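Local atomic coordinates of glutathione S-transferase 1 (Ascaris suum, PDB entry 4Q5F), a protein that conjugates reduced glutathione to a wide range of exogenous and endogenous hydrophobic electrophiles and can also act as a glutathione peroxidase. Residues E158-K163 against K194-H199; R31-Q36 against D169-D174. One frame throughout, in Å; residues are numbered along the deposited sequence.

Both interactions border helix 167-182: interaction 2 uses it directly, interaction 1 touches it through Asp169 and Thr173. Interaction 1 closes the loop ahead of that helix against helix 191-201, all within the C-terminal helical domain, its centre about 15 Å from that of the chain; its inner side is buried, while Glu158 and His199 are partly exposed. Interaction 2 lies deeper, its centre about 7 Å from that of the chain, and joins the N-terminal domain to the C-terminal one. Their chemistry differs accordingly: aromatic rings, a thioether and one weak hydrogen bond in the first, aliphatic branches with no hydrogen bond across in the second. Tyr196 OH lies 2.7 Å from Asp169 OD1, a probable hydrogen bond.

Interaction 1 (E158-K163 against K194-H199); sequences EYMVGK and KKYIEH
Glu158 CG lies over one face of the His199 imidazole, 3.7 Å from the ring centroid and 27° off the ring normal, a CH-pi contact, while Tyr159 OH meets the same ring at its edge. The same methylene lies 3.3 Å above one face of the Tyr159 ring, toward its rim, and so touches both rings. The Tyr196 ring has the carbonyl oxygen of Glu158 at its edge, 3.2 Å from CD1, and Tyr196 CE1 in turn comes up to the edge of the Tyr159 ring. This is where the loop between helices 129-155 and 167-182 folds onto helix 191-201 in the all-helical C-terminal domain of the GST fold.

Tyr196 and His199 sit three residues apart, so both leave the helix on the side that meets the loop. In each, CG is anti to the backbone N (chi1 167° in Tyr196), which carries the rings toward the loop. His199 and Tyr159 cross at about a right angle, and NE2 of His199 donates a weak, strongly bent hydrogen bond of 2.8 Å to Tyr159 OH. The carboxylate of Glu158 stays close to the imidazole, with OE1 3.2 Å from His199 CE1; its negative charge might favour a protonated ring.

On the inner side, Met160 crosses the outer end of Tyr196 at about a right angle, CG 3.5 Å from the hydroxyl. The bond from that hydroxyl to Asp169 of helix 167-182 fixes the far end of the ring and satisfies a buried polar atom. Leu152 of helix 129-155 packs on Tyr196 as well. Met160 forms an oblique Met-aromatic contact with it, SD lying 5.2 Å from the ring centroid. Beyond the sulfur the chain runs on extended (chi3 175°), and its methyl CE ends 3.7 Å from Tyr196 CE2.

Interaction 2 (R31-Q36 against D169-D174); sequences RLIFHQ and DLVITD
Leu32 and Leu170 share one side-chain shape, CG beside the backbone N and the outer branch extended (chi1 -74° and -59°), and this sends a CD1 methyl from each helix across to the other. Leu32 CD1 reaches the base of Asp174, 3.4 Å from its CB and about as close to CG, and it also lies 3.6 Å from the carbonyl oxygen of Leu170. Leu170 CD1 travels the other way and comes to rest between Ile33 and Gln36, 3.8 Å from Gln36 CB and 4.0 Å from Ile33 CG1.

The backbones come nearest at Leu32 and Leu170. The axes of the two short segments come within 9.5 Å at closest approach, with 127° between their N-to-C directions. Beside the leucines, Ile33 CD1 meets Val171 CG2 at 4.3 Å, a looser touch. Gln36 takes part through the aliphatic foot of its side chain, CB and CG, which crosses the Leu170 branch at about a right angle. Tyr80 of helix 76-86 packs on both Ile33 and Val171, and Ile206 of helix 204-212 on both Gln36 and Leu170.

Helix 27-37 belongs to the thioredoxin-like N-terminal domain and helix 167-182 to the helical C-terminal domain, so this is part of the domain interface of a GST. A bound glutathione lies about 10 Å from the side chain of Val171.

Asp174 offers Leu32 its carbon atoms, whereas its OD1 forms a salt bridge with Arg213 NH1, where the charge is probably balanced. No hydrogen bond spans the two segments and the touching groups are largely apolar, so their contact rests on van der Waals fit and the burial of aliphatic surface.

Interaction 1 (E158-K163 against K194-H199)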
loop_
_atom_site.group_PDB
_atom_site.type_symbol
_atom_site.label_atom_id
_atom_site.label_comp_id
_atom_site.label_asym_id
_atom_site.label_seq_id
_atom_site.Cartn_x
_atom_site.Cartn_y
_atom_site.Cartn_z
ATOM N N GLU B 158 11.438 16.972 -13.109
ATOM C CA GLU B 158 11.132 17.521 -11.788
ATOM C C GLU B 158 10.256 16.588 -10.948
ATOM O O GLU B 158 9.947 16.896 -9.799
ATOM C CB GLU B 158 10.443 18.882 -11.938
ATOM C CG GLU B 158 9.309 18.871 -12.948
ATOM C CD GLU B 158 9.729 19.375 -14.318
ATOM O OE1 GLU B 158 10.063 20.573 -14.438
ATOM O OE2 GLU B 158 9.723 18.569 -15.274
ATOM N N TYR B 159 9.862 15.453 -11.522
ATOM C CA TYR B 159 8.959 14.516 -10.851
ATOM C C TYR B 159 9.576 13.132 -10.692
ATOM O O TYR B 159 10.581 12.814 -11.326
ATOM C CB TYR B 159 7.641 14.424 -11.623
ATOM C CG TYR B 159 7.026 15.784 -11.876
ATOM C CD1 TYR B 159 6.573 16.565 -10.822
ATOM C CD2 TYR B 159 6.913 16.294 -13.163
ATOM C CE1 TYR B 159 6.021 17.811 -11.042
ATOM C CE2 TYR B 159 6.360 17.543 -13.391
ATOM C CZ TYR B 159 5.917 18.296 -12.324
ATOM O OH TYR B 159 5.367 19.539 -12.535
ATOM N N MET B 160 8.969 12.320 -9.830
ATOM C CA MET B 160 9.466 10.979 -9.548
ATOM C C MET B 160 9.477 10.147 -10.817
ATOM O O MET B 160 10.456 9.460 -11.106
ATOM C CB MET B 160 8.601 10.298 -8.482
ATOM C CG MET B 160 8.778 10.870 -7.085
ATOM S SD MET B 160 10.467 10.683 -6.485
ATOM C CE MET B 160 10.378 11.571 -4.935
ATOM N N VAL B 161 8.380 10.213 -11.565
ATOM C CA VAL B 161 8.252 9.473 -12.812
ATOM C C VAL B 161 7.753 10.408 -13.911
ATOM O O VAL B 161 6.837 11.201 -13.691
ATOM C CB VAL B 161 7.253 8.300 -12.681
ATOM C CG1 VAL B 161 7.363 7.375 -13.900
ATOM C CG2 VAL B 161 7.452 7.533 -11.358
ATOM N N GLY B 162 8.365 10.318 -15.089
ATOM C CA GLY B 162 7.908 11.059 -16.251
ATOM C C GLY B 162 8.172 12.551 -16.186
ATOM O O GLY B 162 8.679 13.065 -15.189
ATOM N N LYS B 163 7.809 13.244 -17.262
ATOM C CA LYS B 163 8.084 14.671 -17.404
ATOM C C LYS B 163 6.932 15.551 -16.920
ATOM O O LYS B 163 7.029 16.779 -16.961
ATOM C CB LYS B 163 8.391 14.996 -18.867
ATOM N N LYS B 194 13.479 19.453 -1.462
ATOM C CA LYS B 194 12.945 20.778 -1.162
ATOM C C LYS B 194 12.472 21.483 -2.432
ATOM O O LYS B 194 11.402 22.090 -2.448
ATOM C CB LYS B 194 13.990 21.626 -0.438
ATOM C CG LYS B 194 13.924 21.521 1.080
ATOM C CD LYS B 194 15.302 21.550 1.732
ATOM C CE LYS B 194 15.969 22.911 1.612
ATOM N NZ LYS B 194 17.237 22.972 2.398
ATOM N N LYS B 195 13.270 21.401 -3.492
ATOM C CA LYS B 195 12.890 21.974 -4.779
ATOM C C LYS B 195 11.670 21.248 -5.331
ATOM O O LYS B 195 10.713 21.870 -5.795
ATOM C CB LYS B 195 14.041 21.864 -5.783
ATOM C CG LYS B 195 15.206 22.804 -5.519
ATOM C CD LYS B 195 16.131 22.901 -6.732
ATOM C CE LYS B 195 17.195 21.815 -6.714
ATOM N NZ LYS B 195 17.989 21.730 -7.973
ATOM N N TYR B 196 11.731 19.921 -5.280
ATOM C CA TYR B 196 10.659 19.047 -5.746
ATOM C C TYR B 196 9.320 19.404 -5.104
ATOM O O TYR B 196 8.291 19.455 -5.779
ATOM C CB TYR B 196 11.048 17.601 -5.437
ATOM C CG TYR B 196 9.950 16.570 -5.556
ATOM C CD1 TYR B 196 9.259 16.388 -6.747
ATOM C CD2 TYR B 196 9.636 15.746 -4.483
ATOM C CE1 TYR B 196 8.268 15.430 -6.854
ATOM C CE2 TYR B 196 8.651 14.788 -4.583
ATOM C CZ TYR B 196 7.972 14.633 -5.769
ATOM O OH TYR B 196 6.993 13.675 -5.866
ATOM N N ILE B 197 9.343 19.659 -3.802
ATOM C CA ILE B 197 8.142 20.051 -3.072
ATOM C C ILE B 197 7.718 21.468 -3.452
ATOM O O ILE B 197 6.527 21.752 -3.567
ATOM C CB ILE B 197 8.367 19.955 -1.546
ATOM C CG1 ILE B 197 8.607 18.498 -1.147
ATOM C CG2 ILE B 197 7.168 20.503 -0.773
ATOM C CD1 ILE B 197 9.200 18.327 0.235
ATOM N N GLU B 198 8.693 22.351 -3.646
ATOM C CA GLU B 198 8.410 23.727 -4.040
ATOM C C GLU B 198 7.737 23.753 -5.409
ATOM O O GLU B 198 6.774 24.486 -5.629
ATOM C CB GLU B 198 9.705 24.541 -4.093
ATOM C CG GLU B 198 9.494 26.039 -4.254
ATOM C CD GLU B 198 10.763 26.767 -4.662
ATOM O OE1 GLU B 198 11.177 26.631 -5.834
ATOM O OE2 GLU B 198 11.350 27.469 -3.812
ATOM N N HIS B 199 8.256 22.937 -6.324
ATOM C CA HIS B 199 7.762 22.889 -7.696
ATOM C C HIS B 199 6.298 22.458 -7.765
ATOM O O HIS B 199 5.451 23.198 -8.266
ATOM C CB HIS B 199 8.622 21.932 -8.524
ATOM C CG HIS B 199 8.223 21.845 -9.966
ATOM N ND1 HIS B 199 9.047 22.247 -10.991
ATOM C CD2 HIS B 199 7.082 21.398 -10.549
ATOM C CE1 HIS B 199 8.435 22.054 -12.148
ATOM N NE2 HIS B 199 7.244 21.541 -11.907
#

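Interaction 2 (R31-Q36 against D169-D174)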
loop_
_atom_site.group_PDB
_atom_site.type_symbol
_atom_site.label_atom_id
_atom_site.label_comp_id
_atom_site.label_asym_id
_atom_site.label_seq_id
_atom_site.Cartn_x
_atom_site.Cartn_y
_atom_site.Cartn_z
ATOM N N ARG B 31 -8.314 15.113 -2.654
ATOM C CA ARG B 31 -8.667 16.504 -2.930
ATOM C C ARG B 31 -7.666 17.135 -3.886
ATOM O O ARG B 31 -8.047 17.770 -4.869
ATOM C CB ARG B 31 -8.707 17.316 -1.635
ATOM C CG ARG B 31 -9.764 16.872 -0.639
ATOM C CD ARG B 31 -9.651 17.655 0.656
ATOM N NE ARG B 31 -10.617 17.203 1.658
ATOM C CZ ARG B 31 -10.330 16.908 2.924
ATOM N NH1 ARG B 31 -9.090 17.010 3.392
ATOM N NH2 ARG B 31 -11.297 16.508 3.738
ATOM N N LEU B 32 -6.384 16.956 -3.585
ATOM C CA LEU B 32 -5.309 17.495 -4.409
ATOM C C LEU B 32 -5.392 16.969 -5.838
ATOM O O LEU B 32 -5.136 17.697 -6.796
ATOM C CB LEU B 32 -3.954 17.127 -3.805
ATOM C CG LEU B 32 -3.560 17.906 -2.553
ATOM C CD1 LEU B 32 -2.463 17.182 -1.794
ATOM C CD2 LEU B 32 -3.108 19.307 -2.929
ATOM N N ILE B 33 -5.753 15.700 -5.975
ATOM C CA ILE B 33 -5.833 15.071 -7.287
ATOM C C ILE B 33 -7.010 15.633 -8.088
ATOM O O ILE B 33 -6.908 15.815 -9.301
ATOM C CB ILE B 33 -5.931 13.534 -7.166
ATOM C CG1 ILE B 33 -4.651 12.979 -6.537
ATOM C CG2 ILE B 33 -6.126 12.889 -8.534
ATOM C CD1 ILE B 33 -4.771 11.562 -6.015
ATOM N N PHE B 34 -8.126 15.905 -7.414
ATOM C CA PHE B 34 -9.264 16.541 -8.070
ATOM C C PHE B 34 -8.888 17.931 -8.571
ATOM O O PHE B 34 -9.106 18.264 -9.736
ATOM C CB PHE B 34 -10.451 16.679 -7.115
ATOM C CG PHE B 34 -11.213 15.407 -6.897
ATOM C CD1 PHE B 34 -11.825 14.757 -7.957
ATOM C CD2 PHE B 34 -11.348 14.878 -5.625
ATOM C CE1 PHE B 34 -12.536 13.590 -7.755
ATOM C CE2 PHE B 34 -12.059 13.713 -5.415
ATOM C CZ PHE B 34 -12.655 13.068 -6.481
ATOM N N HIS B 35 -8.323 18.739 -7.681
ATOM C CA HIS B 35 -8.041 20.134 -7.991
ATOM C C HIS B 35 -7.004 20.283 -9.096
ATOM O O HIS B 35 -7.096 21.195 -9.914
ATOM C CB HIS B 35 -7.609 20.885 -6.732
ATOM C CG HIS B 35 -8.756 21.297 -5.865
ATOM N ND1 HIS B 35 -9.123 20.604 -4.730
ATOM C CD2 HIS B 35 -9.633 22.320 -5.980
ATOM C CE1 HIS B 35 -10.168 21.190 -4.179
ATOM N NE2 HIS B 35 -10.500 22.235 -4.915
ATOM N N GLN B 36 -6.025 19.386 -9.128
ATOM C CA GLN B 36 -5.033 19.404 -10.196
ATOM C C GLN B 36 -5.723 19.198 -11.536
ATOM O O GLN B 36 -5.491 19.935 -12.492
ATOM C CB GLN B 36 -3.984 18.310 -9.987
ATOM C CG GLN B 36 -3.003 18.148 -11.147
ATOM C CD GLN B 36 -2.266 19.429 -11.478
ATOM O OE1 GLN B 36 -2.215 20.358 -10.674
ATOM N NE2 GLN B 36 -1.688 19.485 -12.670
ATOM N N ASP B 169 3.110 12.288 -6.894
ATOM C CA ASP B 169 3.784 13.558 -6.649
ATOM C C ASP B 169 2.939 14.461 -5.757
ATOM O O ASP B 169 3.445 15.067 -4.813
ATOM C CB ASP B 169 4.077 14.272 -7.969
ATOM C CG ASP B 169 5.041 13.501 -8.852
ATOM O OD1 ASP B 169 6.104 13.076 -8.349
ATOM O OD2 ASP B 169 4.735 13.319 -10.051
ATOM N N LEU B 170 1.648 14.544 -6.063
ATOM C CA LEU B 170 0.740 15.424 -5.337
ATOM C C LEU B 170 0.611 15.034 -3.865
ATOM O O LEU B 170 0.655 15.889 -2.980
ATOM C CB LEU B 170 -0.643 15.409 -5.995
ATOM C CG LEU B 170 -0.699 15.851 -7.461
ATOM C CD1 LEU B 170 -2.098 15.657 -8.022
ATOM C CD2 LEU B 170 -0.259 17.300 -7.609
ATOM N N VAL B 171 0.449 13.740 -3.608
ATOM C CA VAL B 171 0.231 13.254 -2.250
ATOM C C VAL B 171 1.515 13.296 -1.429
ATOM O O VAL B 171 1.503 13.692 -0.264
ATOM C CB VAL B 171 -0.326 11.813 -2.252
ATOM C CG1 VAL B 171 -0.524 11.301 -0.827
ATOM C CG2 VAL B 171 -1.639 11.758 -3.016
ATOM N N ILE B 172 2.619 12.874 -2.041
ATOM C CA ILE B 172 3.905 12.820 -1.355
ATOM C C ILE B 172 4.333 14.206 -0.881
ATOM O O ILE B 172 4.617 14.403 0.300
ATOM C CB ILE B 172 4.999 12.212 -2.268
ATOM C CG1 ILE B 172 4.773 10.707 -2.420
ATOM C CG2 ILE B 172 6.402 12.462 -1.704
ATOM C CD1 ILE B 172 5.613 10.054 -3.500
ATOM N N THR B 173 4.373 15.159 -1.804
ATOM C CA THR B 173 4.865 16.497 -1.501
ATOM C C THR B 173 4.008 17.216 -0.461
ATOM O O THR B 173 4.525 17.983 0.351
ATOM C CB THR B 173 4.940 17.362 -2.767
ATOM O OG1 THR B 173 3.664 17.374 -3.418
ATOM C CG2 THR B 173 5.992 16.814 -3.718
ATOM N N ASP B 174 2.702 16.975 -0.482
ATOM C CA ASP B 174 1.811 17.595 0.492
ATOM C C ASP B 174 2.095 17.052 1.884
ATOM O O ASP B 174 2.168 17.808 2.854
ATOM C CB ASP B 174 0.346 17.348 0.132
ATOM C CG ASP B 174 -0.611 18.042 1.084
ATOM O OD1 ASP B 174 -0.745 19.281 0.995
ATOM O OD2 ASP B 174 -1.232 17.348 1.916
#